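Local coordinates for protein N-deoxyribosyltransferase (Bacillus psychrosaccharolyticus, PDB 6EVS) that catalyses the transfer of 2-deoxyribose between nucleobases, a reaction used to make modified nucleosides, at residues Lys3-Ser8 with Phe34-Asn39. Sequence-based numbering, arbitrary orientation.
Sequences KIYLAS and FSPREN
Phe34 is held by two backbone hydrogen bonds to strand 3-7: its N donates to Ile4 O at 2.9 Å, and its O accepts from Leu6 N at 3.0 Å. The Leu6 bond is nearly straight, with an N-H...O angle of 168°; the Ile4 one is more bent. Together they straddle Tyr5, the parallel bridge partner of Phe34, and so fasten the end of strand 32-34, outermost in the chain's parallel sheet, to strand 3-7. The connection runs through helix 13-28, as in a beta-alpha-beta crossover.

Tyr5 and Phe34 send their rings out from the same face of the sheet. Each has CG anti to the backbone N, which lays the two side by side with their planes only 21° apart. The rings are slid past one another and barely overlap; the touch is made at one flank, where Tyr5 CE1 comes to 3.4 Å from Phe34 CD2. Helix 49-65 packs on this pair through Asp59, and His62 of that helix stacks on Phe34.

Further along, the chain leaves the strand and Pro36 turns back toward the sheet. Its CG lies 3.5 Å from Tyr5 OH, while its CD sits close to Leu6 O, at 3.0 Å. On the other face of the sheet the contact is lighter: Leu6 CD2 meets Ser35 OG at 3.9 Å, and that hydroxyl is hydrogen-bonded to Glu23 of helix 13-28.

Proline has no N-H to offer Leu6 O, so the parallel ladder cannot continue there, and the chain passes into the 3-10 turn with Glu38 N bonded to Ser35 O. Tyr5, a buried residue, has its hydroxyl hydrogen-bonded to Glu85 of helix 80-91. Glu85 is probably the nucleophilic glutamate of the family's active site, so this contact sets a tyrosine beside it.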
loop_
_atom_site.group_PDB
_atom_site.type_symbol
_atom_site.label_atom_id
_atom_site.label_comp_id
_atom_site.label_asym_id
_atom_site.label_seq_id
_atom_site.Cartn_x
_atom_site.Cartn_y
_atom_site.Cartn_z
ATOM N N LYS A 3 14.695 11.979 7.931
ATOM C CA LYS A 3 15.235 10.647 8.167
ATOM C C LYS A 3 15.572 10.014 6.822
ATOM O O LYS A 3 14.751 10.030 5.893
ATOM C CB LYS A 3 14.237 9.774 8.934
ATOM C CG LYS A 3 13.673 10.423 10.196
ATOM C CD LYS A 3 12.666 9.500 10.898
ATOM C CE LYS A 3 11.222 9.816 10.535
ATOM N NZ LYS A 3 10.259 8.788 11.073
ATOM N N ILE A 4 16.783 9.469 6.705
ATOM C CA ILE A 4 17.284 8.991 5.423
ATOM C C ILE A 4 17.790 7.567 5.578
ATOM O O ILE A 4 18.586 7.283 6.481
ATOM C CB ILE A 4 18.403 9.895 4.879
ATOM C CG1 ILE A 4 17.874 11.320 4.616
ATOM C CG2 ILE A 4 19.010 9.261 3.621
ATOM C CD1 ILE A 4 18.967 12.272 4.041
ATOM N N TYR A 5 17.326 6.673 4.702
ATOM C CA TYR A 5 17.894 5.334 4.614
ATOM C C TYR A 5 18.994 5.329 3.564
ATOM O O TYR A 5 18.718 5.610 2.393
ATOM C CB TYR A 5 16.817 4.320 4.238
ATOM C CG TYR A 5 17.292 2.878 4.273
ATOM C CD1 TYR A 5 17.150 2.102 5.435
ATOM C CD2 TYR A 5 17.883 2.283 3.156
ATOM C CE1 TYR A 5 17.602 0.763 5.474
ATOM C CE2 TYR A 5 18.320 0.965 3.187
ATOM C CZ TYR A 5 18.189 0.212 4.344
ATOM O OH TYR A 5 18.605 -1.102 4.332
ATOM N N LEU A 6 20.215 4.946 3.955
ATOM C CA LEU A 6 21.351 4.986 3.016
ATOM C C LEU A 6 21.473 3.612 2.369
ATOM O O LEU A 6 21.971 2.664 2.988
ATOM C CB LEU A 6 22.620 5.397 3.747
ATOM C CG LEU A 6 23.915 5.442 2.947
ATOM C CD1 LEU A 6 23.727 6.338 1.720
ATOM C CD2 LEU A 6 25.018 5.951 3.852
ATOM N N ALA A 7 20.982 3.481 1.134
ATOM C CA ALA A 7 21.040 2.217 0.398
ATOM C C ALA A 7 22.325 2.158 -0.437
ATOM O O ALA A 7 22.458 2.860 -1.445
ATOM C CB ALA A 7 19.823 2.041 -0.509
ATOM N N SER A 8 23.236 1.253 -0.071
ATOM C CA SER A 8 24.490 1.110 -0.807
ATOM C C SER A 8 25.170 -0.191 -0.404
ATOM O O SER A 8 25.026 -0.622 0.745
ATOM C CB SER A 8 25.441 2.279 -0.530
ATOM O OG SER A 8 26.761 1.992 -1.058
ATOM N N PHE A 34 20.119 6.300 8.711
ATOM C CA PHE A 34 20.322 4.887 9.034
ATOM C C PHE A 34 21.278 4.294 8.008
ATOM O O PHE A 34 20.964 4.262 6.811
ATOM C CB PHE A 34 19.010 4.100 9.038
ATOM C CG PHE A 34 19.188 2.624 9.326
ATOM C CD1 PHE A 34 19.229 2.164 10.635
ATOM C CD2 PHE A 34 19.311 1.704 8.289
ATOM C CE1 PHE A 34 19.360 0.795 10.924
ATOM C CE2 PHE A 34 19.478 0.338 8.555
ATOM C CZ PHE A 34 19.496 -0.122 9.889
ATOM N N SER A 35 22.432 3.815 8.474
ATOM C CA SER A 35 23.454 3.280 7.578
ATOM C C SER A 35 23.604 1.792 7.839
ATOM O O SER A 35 24.069 1.410 8.919
ATOM C CB SER A 35 24.793 3.992 7.767
ATOM O OG SER A 35 25.741 3.526 6.797
ATOM N N PRO A 36 23.192 0.930 6.910
ATOM C CA PRO A 36 23.138 -0.507 7.204
ATOM C C PRO A 36 24.440 -1.092 7.710
ATOM O O PRO A 36 24.392 -2.053 8.480
ATOM C CB PRO A 36 22.735 -1.117 5.860
ATOM C CG PRO A 36 21.832 -0.024 5.240
ATOM C CD PRO A 36 22.537 1.262 5.629
ATOM N N ARG A 37 25.590 -0.538 7.323
ATOM C CA ARG A 37 26.870 -1.091 7.759
ATOM C C ARG A 37 27.104 -0.902 9.257
ATOM O O ARG A 37 27.885 -1.662 9.856
ATOM C CB ARG A 37 28.010 -0.454 6.963
ATOM C CG ARG A 37 28.417 0.921 7.452
ATOM C CD ARG A 37 29.608 1.453 6.700
ATOM N NE ARG A 37 29.993 2.773 7.183
ATOM C CZ ARG A 37 31.245 3.180 7.320
ATOM N NH1 ARG A 37 32.233 2.353 7.023
ATOM N NH2 ARG A 37 31.505 4.404 7.758
ATOM N N GLU A 38 26.460 0.099 9.870
ATOM C CA GLU A 38 26.539 0.310 11.309
ATOM C C GLU A 38 25.561 -0.566 12.069
ATOM O O GLU A 38 25.487 -0.462 13.297
ATOM C CB GLU A 38 26.259 1.778 11.664
ATOM C CG GLU A 38 26.951 2.825 10.794
ATOM C CD GLU A 38 26.592 4.248 11.204
ATOM O OE1 GLU A 38 27.462 5.138 11.113
ATOM O OE2 GLU A 38 25.433 4.477 11.617
ATOM N N ASN A 39 24.808 -1.413 11.371
ATOM C CA ASN A 39 23.714 -2.178 11.955
ATOM C C ASN A 39 23.806 -3.629 11.535
ATOM O O ASN A 39 22.829 -4.265 11.136
ATOM C CB ASN A 39 22.401 -1.522 11.557
ATOM C CG ASN A 39 22.316 -0.121 12.088
ATOM O OD1 ASN A 39 22.572 0.850 11.360
ATOM N ND2 ASN A 39 21.995 0.006 13.378
#